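Local coordinates for probable spore coat polysaccharide biosynthesis protein E (Chromobacterium violaceum ATCC 12472, PDB 3G8R) that probably acts as an N-acylneuraminate-9-phosphate synthase of the NeuB family, binding zinc in its TIM-barrel domain, which is followed here by an SAF domain, at residues R279-T285 with N298-P304; V306-L310 with P332-L338; H22-L26 with G227-Y233; R48-I54 with F70-R74; L182-K186 with L213-A219. All blocks are in the same frame, centred on the assembly; numbering follows the deposited sequence.

In the fold
Two domains share the five contacts. Contacts 3, 4 and 5 belong to the closed eight-stranded TIM barrel that holds the zinc, whereas contacts 1 and 2 build the small SAF domain at the far end of the chain. Along the sequence the span between the segments of contact 3 takes in contacts 4 and 5; contact 1 and then contact 2 follow. Contacts 1 and 2 touch, their centres 10 Å apart, because the loops of contact 2 hydrogen-bond to Val282 in strand 281-284. Contacts 3 and 4 are 21 Å apart between centres, but contacts 1 and 4 are 81 Å apart. The second subunit bridges this separation: contact 1 of one chain packs against contact 4 of the other.

Contact 1: residues R279-T285 with N298-P304; sequences RRGVFAT and NVSFAFP
Phe301 places its CB over the centre of the Arg280 guanidinium, 3.9 Å from Arg280 NH1, while its ring is turned 46° from the guanidinium plane. The arginine chain bends at its third torsion and runs slantwise past the phenylalanine. On the same face of this two-stranded antiparallel sheet, Val282 lies alongside Phe301 and points the same way, so that Val282 CG2 meets the ring in plane at its edge, 3.8 Å from Phe301 CD1. The other branch, CG1, stands anti to the backbone N (chi1 180°) and is thereby carried 3.8 Å from Val299 CB. Phe283, Ser300 and Ala302 occupy the reverse face. There the Phe283 ring turns its edge to the neighbouring strand, with CE2 3.3 Å from Ala302 O and also against the Ala302 methyl. Farther along, Thr285 CG2 rests 3.5 Å from Ser300 CB. Phe283 and Ser300 form a hydrogen-bonded pair, in which Phe283 N reaches Ser300 O at 2.8 Å and almost straight (177°); Gly281 and Ala302 make another. Along its other edge, strand 281-284 is joined to the loops of contact 2 by backbone hydrogen bonds between Val282 and both Leu310 and Val333. Arg280 itself reaches across to the second subunit, where Glu101 and Asp124 form salt bridges with it, placing the sheet of this SAF domain against the barrel of the partner chain.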
# COMPACT_ATOMS: atom_id res chain seq x y z
N ARG A 279 -17.77 -19.97 18.35
CA ARG A 279 -19.03 -19.27 18.65
C ARG A 279 -19.82 -19.83 19.83
O ARG A 279 -19.67 -20.99 20.22
CB ARG A 279 -19.95 -19.28 17.44
CG ARG A 279 -19.38 -18.62 16.27
CD ARG A 279 -20.43 -18.16 15.35
NE ARG A 279 -19.94 -16.92 14.77
CZ ARG A 279 -19.69 -16.72 13.49
NH1 ARG A 279 -19.92 -17.69 12.61
NH2 ARG A 279 -19.22 -15.53 13.08
N ARG A 280 -20.72 -19.00 20.34
CA ARG A 280 -21.51 -19.29 21.52
C ARG A 280 -22.85 -19.90 21.07
O ARG A 280 -23.60 -19.27 20.31
CB ARG A 280 -21.72 -17.99 22.27
CG ARG A 280 -21.27 -18.00 23.68
CD ARG A 280 -20.84 -16.64 24.19
NE ARG A 280 -21.69 -15.54 23.73
CZ ARG A 280 -22.32 -14.71 24.54
NH1 ARG A 280 -22.19 -14.86 25.84
NH2 ARG A 280 -23.07 -13.73 24.07
N GLY A 281 -23.15 -21.11 21.51
CA GLY A 281 -24.40 -21.76 21.14
C GLY A 281 -25.48 -21.39 22.15
O GLY A 281 -25.17 -20.93 23.25
N VAL A 282 -26.73 -21.61 21.77
CA VAL A 282 -27.84 -21.26 22.62
C VAL A 282 -28.36 -22.54 23.22
O VAL A 282 -28.73 -23.47 22.48
CB VAL A 282 -28.96 -20.63 21.81
CG1 VAL A 282 -30.15 -20.27 22.70
CG2 VAL A 282 -28.46 -19.45 21.15
N PHE A 283 -28.40 -22.59 24.55
CA PHE A 283 -28.87 -23.78 25.26
C PHE A 283 -30.11 -23.46 26.05
O PHE A 283 -30.24 -22.35 26.57
CB PHE A 283 -27.80 -24.29 26.23
CG PHE A 283 -26.57 -24.83 25.57
CD1 PHE A 283 -26.41 -26.20 25.40
CD2 PHE A 283 -25.56 -23.97 25.10
CE1 PHE A 283 -25.25 -26.72 24.78
CE2 PHE A 283 -24.40 -24.47 24.49
CZ PHE A 283 -24.23 -25.85 24.33
N ALA A 284 -31.01 -24.43 26.17
CA ALA A 284 -32.12 -24.30 27.13
C ALA A 284 -31.62 -24.45 28.57
O ALA A 284 -30.74 -25.30 28.87
CB ALA A 284 -33.24 -25.27 26.83
N THR A 285 -32.14 -23.61 29.45
CA THR A 285 -31.74 -23.67 30.85
C THR A 285 -32.78 -24.42 31.70
O THR A 285 -32.56 -24.68 32.89
CB THR A 285 -31.50 -22.28 31.44
OG1 THR A 285 -32.71 -21.55 31.39
CG2 THR A 285 -30.51 -21.54 30.63
N ASN A 298 -34.95 -19.37 30.51
CA ASN A 298 -35.10 -20.53 29.59
C ASN A 298 -33.97 -20.82 28.57
O ASN A 298 -33.76 -22.00 28.27
CB ASN A 298 -36.54 -20.71 29.02
CG ASN A 298 -36.73 -20.14 27.63
OD1 ASN A 298 -35.85 -19.51 27.07
ND2 ASN A 298 -37.93 -20.35 27.06
N VAL A 299 -33.27 -19.80 28.06
CA VAL A 299 -32.01 -20.03 27.33
C VAL A 299 -30.79 -19.34 27.95
O VAL A 299 -30.92 -18.35 28.65
CB VAL A 299 -32.01 -19.48 25.91
CG1 VAL A 299 -33.21 -19.93 25.13
CG2 VAL A 299 -31.93 -17.95 25.96
N SER A 300 -29.62 -19.87 27.63
CA SER A 300 -28.35 -19.26 27.97
C SER A 300 -27.34 -19.48 26.83
O SER A 300 -27.53 -20.31 25.95
CB SER A 300 -27.82 -19.84 29.28
OG SER A 300 -27.33 -21.17 29.12
N PHE A 301 -26.25 -18.74 26.85
CA PHE A 301 -25.28 -18.87 25.79
C PHE A 301 -24.02 -19.47 26.34
O PHE A 301 -23.61 -19.15 27.43
CB PHE A 301 -24.99 -17.51 25.17
CG PHE A 301 -26.21 -16.74 24.85
CD1 PHE A 301 -27.13 -17.23 23.92
CD2 PHE A 301 -26.49 -15.58 25.51
CE1 PHE A 301 -28.28 -16.53 23.64
CE2 PHE A 301 -27.65 -14.90 25.25
CZ PHE A 301 -28.54 -15.36 24.30
N ALA A 302 -23.38 -20.32 25.55
CA ALA A 302 -22.22 -21.03 26.02
C ALA A 302 -21.64 -21.69 24.82
O ALA A 302 -22.34 -21.91 23.84
CB ALA A 302 -22.63 -22.06 27.02
N PHE A 303 -20.37 -22.01 24.89
CA PHE A 303 -19.69 -22.63 23.78
C PHE A 303 -19.18 -24.02 24.11
O PHE A 303 -18.98 -24.34 25.30
CB PHE A 303 -18.55 -21.71 23.40
CG PHE A 303 -17.20 -22.36 23.34
CD1 PHE A 303 -16.47 -22.34 22.15
CD2 PHE A 303 -16.62 -22.90 24.48
CE1 PHE A 303 -15.18 -22.93 22.06
CE2 PHE A 303 -15.31 -23.49 24.42
CZ PHE A 303 -14.59 -23.49 23.20
N PRO A 304 -18.91 -24.85 23.07
CA PRO A 304 -19.03 -24.56 21.64
C PRO A 304 -20.32 -25.15 21.08
O PRO A 304 -20.94 -25.96 21.73
CB PRO A 304 -17.84 -25.29 21.07
CG PRO A 304 -17.75 -26.47 21.89
CD PRO A 304 -18.17 -26.09 23.28

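Contact 2: residues V306-L310 with P332-L338; sequences VEGQL and PVMAADL
Leu310 N donates to Val333 O at 2.7 Å, nearly straight at 175°, the shorter of two backbone bonds that tie these loops together. The second runs the other way, from Ala335 N to Gly308 O at 3.1 Å, and between them Gln309 and Met334 form a single bridge. Gln309, extended throughout with CG anti to its backbone N (chi1 176°), crosses Pro332 at about a right angle and lays its amide against the proline, CD 3.4 Å from Pro332 CB. Both ends of that amide are held: OE1 accepts from Val306 N at 3.1 Å, and NE2 donates to Val282 O in strand 281-284, which fixes its rotation. Selenomethionine Met334 curls back through two bends, bringing CE to 3.3 Å from Gly308 N, just after the cis peptide, and SE to 4.3 Å from Val306 CG2. Beyond the bridge, Leu310 CB meets Val333 CG1 at 4.1 Å. Arg276 donates to the backbone oxygens of Val306 and Gln309, fastening loop 306-310 to the end of helix 269-276. Short bridged loops closing over a small sheet in this way agree with the compact beta-clip fold of SAF domains, related to type III antifreeze protein.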
# COMPACT_ATOMS: atom_id res chain seq x y z
N VAL A 306 -22.80 -27.40 18.52
CA VAL A 306 -22.82 -28.51 17.60
C VAL A 306 -23.63 -28.06 16.38
O VAL A 306 -24.42 -27.11 16.45
CB VAL A 306 -23.45 -29.76 18.23
CG1 VAL A 306 -22.58 -30.31 19.35
CG2 VAL A 306 -24.86 -29.46 18.75
N GLU A 307 -23.44 -28.74 15.26
CA GLU A 307 -24.26 -28.52 14.09
C GLU A 307 -25.65 -28.93 14.49
O GLU A 307 -25.79 -29.84 15.33
CB GLU A 307 -23.77 -29.52 13.06
CG GLU A 307 -23.59 -29.00 11.63
CD GLU A 307 -23.07 -30.09 10.65
OE1 GLU A 307 -23.09 -31.30 10.99
OE2 GLU A 307 -22.64 -29.72 9.53
N GLY A 308 -26.72 -28.29 14.02
CA GLY A 308 -26.82 -26.90 13.66
C GLY A 308 -27.63 -26.40 14.85
O GLY A 308 -28.86 -26.23 14.81
N GLN A 309 -26.92 -26.26 15.95
CA GLN A 309 -27.44 -25.63 17.13
C GLN A 309 -27.58 -24.18 16.77
O GLN A 309 -26.80 -23.65 15.97
CB GLN A 309 -26.42 -25.76 18.24
CG GLN A 309 -26.80 -25.06 19.50
CD GLN A 309 -25.89 -25.45 20.62
OE1 GLN A 309 -24.88 -26.14 20.41
NE2 GLN A 309 -26.24 -25.04 21.83
N LEU A 310 -28.60 -23.55 17.34
CA LEU A 310 -28.78 -22.15 17.16
C LEU A 310 -27.64 -21.51 17.96
O LEU A 310 -27.31 -21.98 19.05
CB LEU A 310 -30.15 -21.74 17.70
CG LEU A 310 -30.43 -20.23 17.71
CD1 LEU A 310 -31.02 -19.84 16.41
CD2 LEU A 310 -31.33 -19.81 18.84
N PRO A 332 -28.99 -28.39 23.77
CA PRO A 332 -28.70 -27.41 22.74
C PRO A 332 -29.97 -27.15 21.99
O PRO A 332 -30.67 -28.08 21.63
CB PRO A 332 -27.68 -28.12 21.85
CG PRO A 332 -27.78 -29.57 22.20
CD PRO A 332 -28.25 -29.66 23.59
N VAL A 333 -30.28 -25.88 21.76
CA VAL A 333 -31.43 -25.52 20.99
C VAL A 333 -31.03 -25.68 19.54
O VAL A 333 -30.35 -24.85 18.99
CB VAL A 333 -31.80 -24.08 21.18
CG1 VAL A 333 -32.86 -23.68 20.17
CG2 VAL A 333 -32.26 -23.81 22.59
N MSE A 334 -31.48 -26.77 18.92
CA MSE A 334 -31.32 -26.98 17.50
C MSE A 334 -32.26 -26.09 16.70
O MSE A 334 -33.43 -25.94 17.06
CB MSE A 334 -31.62 -28.44 17.21
CG MSE A 334 -30.86 -29.39 18.15
SE MSE A 334 -29.10 -29.18 18.00
CE MSE A 334 -28.96 -29.19 16.26
N ALA A 335 -31.74 -25.49 15.64
CA ALA A 335 -32.46 -24.48 14.86
C ALA A 335 -33.52 -25.10 13.96
O ALA A 335 -34.49 -24.44 13.59
CB ALA A 335 -31.49 -23.66 14.04
N ALA A 336 -33.35 -26.37 13.62
CA ALA A 336 -34.39 -27.06 12.86
C ALA A 336 -35.66 -27.29 13.70
O ALA A 336 -36.70 -27.69 13.16
CB ALA A 336 -33.86 -28.37 12.29
N ASP A 337 -35.58 -27.02 15.00
CA ASP A 337 -36.71 -27.27 15.90
C ASP A 337 -37.50 -26.01 16.24
O ASP A 337 -38.20 -25.98 17.26
CB ASP A 337 -36.23 -27.94 17.18
CG ASP A 337 -35.67 -29.35 16.96
OD1 ASP A 337 -35.61 -29.82 15.79
OD2 ASP A 337 -35.29 -29.99 17.97
N LEU A 338 -37.38 -24.97 15.44
CA LEU A 338 -38.03 -23.74 15.84
C LEU A 338 -38.81 -23.11 14.73
O LEU A 338 -38.35 -23.00 13.59
CB LEU A 338 -37.03 -22.74 16.40
CG LEU A 338 -35.92 -23.20 17.35
CD1 LEU A 338 -34.84 -22.15 17.31
CD2 LEU A 338 -36.39 -23.42 18.76

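Contact 3: residues H22-L26 with G227-Y233; sequences HGVAL and GLPTDQY
Helix 21-33, which follows the first strand of the TIM barrel, meets the loop that leaves the eighth strand, 221-225, through His22 and Leu26 on one side and Leu228 and Tyr233 on the other. The contact thus joins the beginning and the end of the barrel where its sheet closes. His22 is buried here. Its CG lies anti to the backbone N (chi1 -176°), which sends the imidazole into the loop with NE2 directed at Leu228 O, a weak hydrogen bond of 3.3 Å made near the plane of the ring. Tyr233 covers one face of the imidazole: CD2 sits above its centre, 3.9 Å from His22 CD2, and the two side chains run antiparallel past one another with their ring planes 35° apart. Leu228 fills the angle between the histidine and the helix. Its CB is 3.9 Å from Leu26 CD1, whereas CD2 reaches out to the more open side, 3.6 Å from Ala25 O. Leu26 CD1 also packs 3.5 Å from Gly227 C, next to the backbone that leads back to the zinc ligand His225. The other imidazole nitrogen, ND1, has a weak bond to His16 O, and Tyr233 OH has one with Asn19. Both nitrogens of His22 therefore face backbone carbonyls, and the ring is positioned by two weak polar links together with the aromatic surface of Tyr233.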
# COMPACT_ATOMS: atom_id res chain seq x y z
N HIS A 22 25.79 -3.42 -27.89
CA HIS A 22 25.50 -3.32 -26.45
C HIS A 22 24.24 -2.51 -26.27
O HIS A 22 24.24 -1.30 -26.47
CB HIS A 22 26.66 -2.64 -25.71
CG HIS A 22 26.47 -2.58 -24.23
ND1 HIS A 22 26.01 -1.46 -23.58
CD2 HIS A 22 26.66 -3.53 -23.28
CE1 HIS A 22 25.93 -1.71 -22.28
NE2 HIS A 22 26.33 -2.96 -22.07
N GLY A 23 23.15 -3.13 -25.91
CA GLY A 23 21.91 -2.41 -26.06
C GLY A 23 21.02 -3.39 -26.75
O GLY A 23 19.87 -3.58 -26.37
N VAL A 24 21.56 -4.06 -27.76
CA VAL A 24 20.94 -5.31 -28.18
C VAL A 24 21.18 -6.39 -27.11
O VAL A 24 20.25 -7.07 -26.68
CB VAL A 24 21.40 -5.72 -29.59
CG1 VAL A 24 21.18 -7.20 -29.82
CG2 VAL A 24 20.63 -4.92 -30.61
N ALA A 25 22.43 -6.50 -26.63
CA ALA A 25 22.78 -7.50 -25.61
C ALA A 25 22.08 -7.27 -24.27
O ALA A 25 22.02 -8.16 -23.40
CB ALA A 25 24.28 -7.57 -25.42
N LEU A 26 21.53 -6.07 -24.13
CA LEU A 26 20.89 -5.66 -22.94
C LEU A 26 19.40 -5.90 -23.00
O LEU A 26 18.81 -6.28 -22.00
CB LEU A 26 21.13 -4.18 -22.73
CG LEU A 26 20.13 -3.54 -21.76
CD1 LEU A 26 20.39 -4.00 -20.31
CD2 LEU A 26 20.18 -2.03 -21.89
N GLY A 227 20.48 -1.57 -17.26
CA GLY A 227 21.77 -1.52 -17.91
C GLY A 227 22.46 -2.85 -17.74
O GLY A 227 22.10 -3.63 -16.87
N LEU A 228 23.45 -3.14 -18.58
CA LEU A 228 24.20 -4.40 -18.46
C LEU A 228 25.65 -4.15 -18.05
O LEU A 228 26.45 -3.60 -18.81
CB LEU A 228 24.09 -5.24 -19.75
CG LEU A 228 24.93 -6.50 -20.00
CD1 LEU A 228 24.64 -7.64 -19.02
CD2 LEU A 228 24.72 -7.00 -21.40
N PRO A 229 25.99 -4.48 -16.80
CA PRO A 229 27.39 -4.48 -16.42
C PRO A 229 28.18 -5.40 -17.32
O PRO A 229 27.65 -6.38 -17.86
CB PRO A 229 27.39 -5.00 -14.98
CG PRO A 229 25.99 -5.48 -14.72
CD PRO A 229 25.12 -4.65 -15.62
N THR A 230 29.45 -5.08 -17.46
CA THR A 230 30.32 -5.67 -18.45
C THR A 230 31.72 -5.29 -17.99
O THR A 230 31.91 -4.30 -17.25
CB THR A 230 29.98 -5.10 -19.86
OG1 THR A 230 29.00 -5.93 -20.50
CG2 THR A 230 31.18 -4.97 -20.78
N ASP A 231 32.69 -6.11 -18.39
CA ASP A 231 34.09 -5.71 -18.28
C ASP A 231 34.31 -4.69 -19.41
O ASP A 231 33.96 -4.93 -20.57
CB ASP A 231 35.04 -6.92 -18.33
CG ASP A 231 34.53 -8.07 -19.24
OD1 ASP A 231 34.84 -9.24 -18.90
OD2 ASP A 231 33.85 -7.80 -20.27
N GLN A 232 34.86 -3.54 -19.03
CA GLN A 232 34.83 -2.31 -19.86
C GLN A 232 33.38 -1.90 -20.27
O GLN A 232 33.06 -1.86 -21.46
CB GLN A 232 35.78 -2.38 -21.10
CG GLN A 232 36.91 -3.50 -21.16
CD GLN A 232 37.97 -3.45 -20.03
OE1 GLN A 232 38.37 -2.37 -19.57
NE2 GLN A 232 38.43 -4.63 -19.60
N TYR A 233 32.53 -1.70 -19.23
CA TYR A 233 31.25 -0.92 -19.18
C TYR A 233 30.73 -0.98 -17.74
O TYR A 233 30.39 -2.05 -17.24
CB TYR A 233 30.11 -1.36 -20.13
CG TYR A 233 30.25 -0.83 -21.56
CD1 TYR A 233 30.62 0.50 -21.81
CD2 TYR A 233 30.02 -1.67 -22.66
CE1 TYR A 233 30.78 0.98 -23.15
CE2 TYR A 233 30.17 -1.21 -23.98
CZ TYR A 233 30.55 0.11 -24.23
OH TYR A 233 30.68 0.53 -25.54

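Contact 4: residues R48-I54 with F70-R74; sequences RNLDTFI and FEETR
Arg48 lies flat on the ring of Phe70, the planes 28° apart and the centres 3.9 Å from each other, which makes this the tight inner part of the contact. Arg48 CZ stands 3.3 Å from Phe70 CZ, while CD of the extended arginine chain sits over the same ring face as a CH-pi contact. Gln46 binds Arg48 NH1 and Phe99 adds a cation-pi partner, so the guanidinium is held from several sides. Ile54 CD1 closes in at 3.9 Å from Phe70 CB. Toward solvent the packing gives way to Arg74, whose extended chain passes Leu50 in the opposite direction and brings NH2 3.6 Å from Leu50 CB. Arg74 NH1 forms a salt bridge to Asp51 OD1 at 2.9 Å, approaching from above the carboxylate plane. Phe303 of the second subunit meets the Phe70 ring. Beyond strand 40-47, this loop region borders the zinc site of the TIM barrel, the Arg48 side chain being about 8 Å from the metal.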
# COMPACT_ATOMS: atom_id res chain seq x y z
N ARG A 48 16.68 12.75 -28.25
CA ARG A 48 17.10 14.14 -28.38
C ARG A 48 17.74 14.34 -29.76
O ARG A 48 18.57 13.53 -30.19
CB ARG A 48 18.14 14.50 -27.32
CG ARG A 48 17.61 14.55 -25.90
CD ARG A 48 18.75 14.73 -24.88
NE ARG A 48 18.23 14.63 -23.52
CZ ARG A 48 18.01 13.49 -22.89
NH1 ARG A 48 18.28 12.33 -23.48
NH2 ARG A 48 17.54 13.51 -21.66
N ASN A 49 17.35 15.40 -30.46
CA ASN A 49 17.99 15.77 -31.70
C ASN A 49 19.20 16.56 -31.34
O ASN A 49 19.14 17.78 -31.21
CB ASN A 49 17.06 16.61 -32.55
CG ASN A 49 17.48 16.64 -33.98
OD1 ASN A 49 18.02 17.64 -34.45
ND2 ASN A 49 17.26 15.51 -34.68
N LEU A 50 20.31 15.84 -31.15
CA LEU A 50 21.49 16.42 -30.55
C LEU A 50 22.04 17.64 -31.27
O LEU A 50 22.64 18.51 -30.63
CB LEU A 50 22.56 15.35 -30.32
CG LEU A 50 22.88 15.06 -28.84
CD1 LEU A 50 21.69 14.61 -28.01
CD2 LEU A 50 23.99 14.02 -28.75
N ASP A 51 21.79 17.71 -32.58
CA ASP A 51 22.07 18.90 -33.42
C ASP A 51 21.43 20.19 -32.91
O ASP A 51 22.13 21.19 -32.72
CB ASP A 51 21.60 18.67 -34.87
CG ASP A 51 22.58 17.82 -35.70
OD1 ASP A 51 23.78 17.70 -35.31
OD2 ASP A 51 22.12 17.30 -36.76
N THR A 52 20.11 20.15 -32.72
CA THR A 52 19.33 21.28 -32.25
C THR A 52 19.41 21.40 -30.73
O THR A 52 19.44 22.50 -30.17
CB THR A 52 17.82 21.14 -32.64
OG1 THR A 52 17.34 19.85 -32.28
CG2 THR A 52 17.61 21.33 -34.14
N PHE A 53 19.46 20.25 -30.06
CA PHE A 53 19.17 20.19 -28.65
C PHE A 53 20.26 20.76 -27.80
O PHE A 53 19.99 21.42 -26.79
CB PHE A 53 18.91 18.76 -28.21
CG PHE A 53 18.39 18.67 -26.82
CD1 PHE A 53 19.23 18.29 -25.78
CD2 PHE A 53 17.08 19.00 -26.54
CE1 PHE A 53 18.77 18.22 -24.47
CE2 PHE A 53 16.58 18.93 -25.25
CZ PHE A 53 17.43 18.54 -24.20
N ILE A 54 21.50 20.45 -28.17
CA ILE A 54 22.64 21.00 -27.46
C ILE A 54 23.03 22.26 -28.19
O ILE A 54 23.41 22.24 -29.36
CB ILE A 54 23.81 20.03 -27.40
CG1 ILE A 54 23.36 18.71 -26.74
CG2 ILE A 54 25.02 20.72 -26.70
CD1 ILE A 54 24.48 17.81 -26.20
N PHE A 70 25.66 13.37 -22.85
CA PHE A 70 24.81 13.32 -24.02
C PHE A 70 25.57 13.20 -25.32
O PHE A 70 25.22 12.39 -26.18
CB PHE A 70 23.91 14.54 -24.10
CG PHE A 70 22.77 14.53 -23.11
CD1 PHE A 70 22.13 15.71 -22.76
CD2 PHE A 70 22.35 13.35 -22.50
CE1 PHE A 70 21.09 15.71 -21.84
CE2 PHE A 70 21.30 13.36 -21.57
CZ PHE A 70 20.69 14.53 -21.25
N GLU A 71 26.61 14.01 -25.46
CA GLU A 71 27.40 13.99 -26.70
C GLU A 71 28.09 12.65 -26.90
O GLU A 71 28.07 12.12 -28.00
CB GLU A 71 28.41 15.16 -26.75
CG GLU A 71 27.76 16.54 -26.90
CD GLU A 71 28.77 17.71 -26.99
OE1 GLU A 71 28.56 18.61 -27.85
OE2 GLU A 71 29.77 17.73 -26.22
N GLU A 72 28.66 12.10 -25.84
CA GLU A 72 29.43 10.85 -25.91
C GLU A 72 28.63 9.60 -26.30
O GLU A 72 29.17 8.68 -26.93
CB GLU A 72 30.09 10.56 -24.57
CG GLU A 72 31.35 11.34 -24.29
CD GLU A 72 31.95 10.98 -22.93
OE1 GLU A 72 33.16 11.23 -22.74
OE2 GLU A 72 31.21 10.44 -22.06
N THR A 73 27.36 9.57 -25.92
CA THR A 73 26.54 8.38 -26.12
C THR A 73 25.59 8.52 -27.30
O THR A 73 24.71 7.67 -27.51
CB THR A 73 25.75 8.03 -24.86
OG1 THR A 73 25.06 9.19 -24.41
CG2 THR A 73 26.68 7.56 -23.76
N ARG A 74 25.77 9.60 -28.06
CA ARG A 74 25.00 9.89 -29.28
C ARG A 74 24.79 8.65 -30.18
O ARG A 74 25.72 7.88 -30.41
CB ARG A 74 25.72 11.02 -30.04
CG ARG A 74 25.02 11.60 -31.26
CD ARG A 74 26.02 12.32 -32.20
NE ARG A 74 25.33 13.18 -33.17
CZ ARG A 74 25.19 14.51 -33.05
NH1 ARG A 74 24.52 15.20 -33.98
NH2 ARG A 74 25.73 15.14 -32.02

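Contact 5: residues L182-K186 with L213-A219; sequences LARIK and LAVAQGA
Lys186 and Gln217 bring the two segments to 5.9 Å between their CA atoms where helix 209-216 ends, and the backbones widen to 6.7 Å between the CA atoms of Leu182 and Ala214. That helix end is a Schellman motif: Gly218, with a positive phi of 85°, donates to Val215 O, and Ala219 N makes a weak bond back to Ala214 O. The turn sends the chain past helix 184-191 and sets Ala219 against it. Ile185 sits at the centre and uses two branches. Its CG2 is anti to the backbone N and touches Ala219 CB at 3.6 Å, while CD1, at the end of the other branch, reaches Ala214 CB at 3.8 Å. Leu182 crosses Leu213 at about a right angle, with CD1 3.9 Å from Leu213 CD2. Gln217, bent at its second torsion, is buried between the segments; its CG packs 3.6 Å from Lys186 CB. The lysine chain crosses it at about a right angle and packs on Ala216 of the second subunit, whose own Lys186 NZ hydrogen-bonds to Ala216 O of this chain. The two helices are successive outer helices of the barrel, on either side of strand 196-201 in the chain. Beneath them, Tyr199 of that strand touches Leu182, Ile185 and Ala214, Ile197 supports Ile185, and Phe222 of strand 221-225 carries Ala214. Met212 and Leu259 of the second subunit pack on Leu213 and Gln217, placing this helix pair at the dimer interface.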
# COMPACT_ATOMS: atom_id res chain seq x y z
N LEU A 182 6.42 7.46 -1.44
CA LEU A 182 5.61 6.60 -2.24
C LEU A 182 4.18 6.90 -1.97
O LEU A 182 3.32 6.57 -2.77
CB LEU A 182 5.90 5.17 -1.89
CG LEU A 182 7.28 4.84 -2.38
CD1 LEU A 182 7.73 3.55 -1.78
CD2 LEU A 182 7.14 4.76 -3.90
N ALA A 183 3.91 7.52 -0.83
CA ALA A 183 2.58 7.96 -0.50
C ALA A 183 2.04 8.76 -1.65
O ALA A 183 0.85 8.85 -1.81
CB ALA A 183 2.59 8.83 0.75
N ARG A 184 2.91 9.35 -2.45
CA ARG A 184 2.41 10.24 -3.46
C ARG A 184 1.62 9.48 -4.51
O ARG A 184 0.78 10.06 -5.22
CB ARG A 184 3.51 11.11 -4.07
CG ARG A 184 2.88 12.16 -4.99
CD ARG A 184 3.74 13.37 -5.20
NE ARG A 184 4.38 13.28 -6.49
CZ ARG A 184 4.18 14.15 -7.47
NH1 ARG A 184 3.36 15.17 -7.28
NH2 ARG A 184 4.79 13.98 -8.63
N ILE A 185 1.85 8.17 -4.61
CA ILE A 185 1.14 7.38 -5.62
C ILE A 185 -0.37 7.48 -5.36
O ILE A 185 -1.16 7.65 -6.29
CB ILE A 185 1.66 5.91 -5.72
CG1 ILE A 185 3.17 5.88 -6.03
CG2 ILE A 185 0.98 5.13 -6.82
CD1 ILE A 185 3.71 4.49 -6.10
N LYS A 186 -0.75 7.43 -4.08
CA LYS A 186 -2.15 7.49 -3.67
C LYS A 186 -2.64 8.90 -3.84
O LYS A 186 -3.79 9.11 -4.25
CB LYS A 186 -2.34 7.02 -2.23
CG LYS A 186 -3.72 7.34 -1.62
CD LYS A 186 -4.21 6.29 -0.62
CE LYS A 186 -3.44 6.31 0.72
NZ LYS A 186 -3.41 4.95 1.43
N LEU A 213 5.23 -1.81 -2.07
CA LEU A 213 4.54 -0.62 -1.57
C LEU A 213 3.82 0.09 -2.70
O LEU A 213 2.75 0.66 -2.51
CB LEU A 213 5.55 0.29 -0.93
CG LEU A 213 5.61 0.24 0.58
CD1 LEU A 213 5.56 -1.14 1.13
CD2 LEU A 213 6.85 0.95 1.04
N ALA A 214 4.41 0.04 -3.89
CA ALA A 214 3.91 0.79 -5.01
C ALA A 214 2.67 0.10 -5.54
O ALA A 214 1.66 0.73 -5.80
CB ALA A 214 4.97 0.91 -6.09
N VAL A 215 2.75 -1.21 -5.67
CA VAL A 215 1.63 -1.96 -6.18
C VAL A 215 0.47 -1.79 -5.24
O VAL A 215 -0.68 -1.66 -5.68
CB VAL A 215 1.97 -3.41 -6.22
CG1 VAL A 215 0.71 -4.21 -6.51
CG2 VAL A 215 3.01 -3.62 -7.27
N ALA A 216 0.79 -1.77 -3.95
CA ALA A 216 -0.23 -1.83 -2.91
C ALA A 216 -0.98 -0.57 -2.99
O ALA A 216 -2.14 -0.52 -2.66
CB ALA A 216 0.36 -1.96 -1.53
N GLN A 217 -0.32 0.45 -3.47
CA GLN A 217 -0.95 1.73 -3.47
C GLN A 217 -1.77 1.97 -4.74
O GLN A 217 -2.35 3.03 -4.94
CB GLN A 217 0.10 2.79 -3.22
CG GLN A 217 -0.45 3.95 -2.48
CD GLN A 217 0.52 4.46 -1.49
OE1 GLN A 217 1.74 4.25 -1.65
NE2 GLN A 217 0.02 5.13 -0.43
N GLY A 218 -1.86 0.95 -5.59
CA GLY A 218 -2.68 1.01 -6.79
C GLY A 218 -2.00 1.64 -7.99
O GLY A 218 -2.68 2.16 -8.87
N ALA A 219 -0.67 1.63 -8.05
CA ALA A 219 0.01 1.91 -9.32
C ALA A 219 0.02 0.66 -10.22
O ALA A 219 0.06 -0.46 -9.72
CB ALA A 219 1.39 2.38 -9.07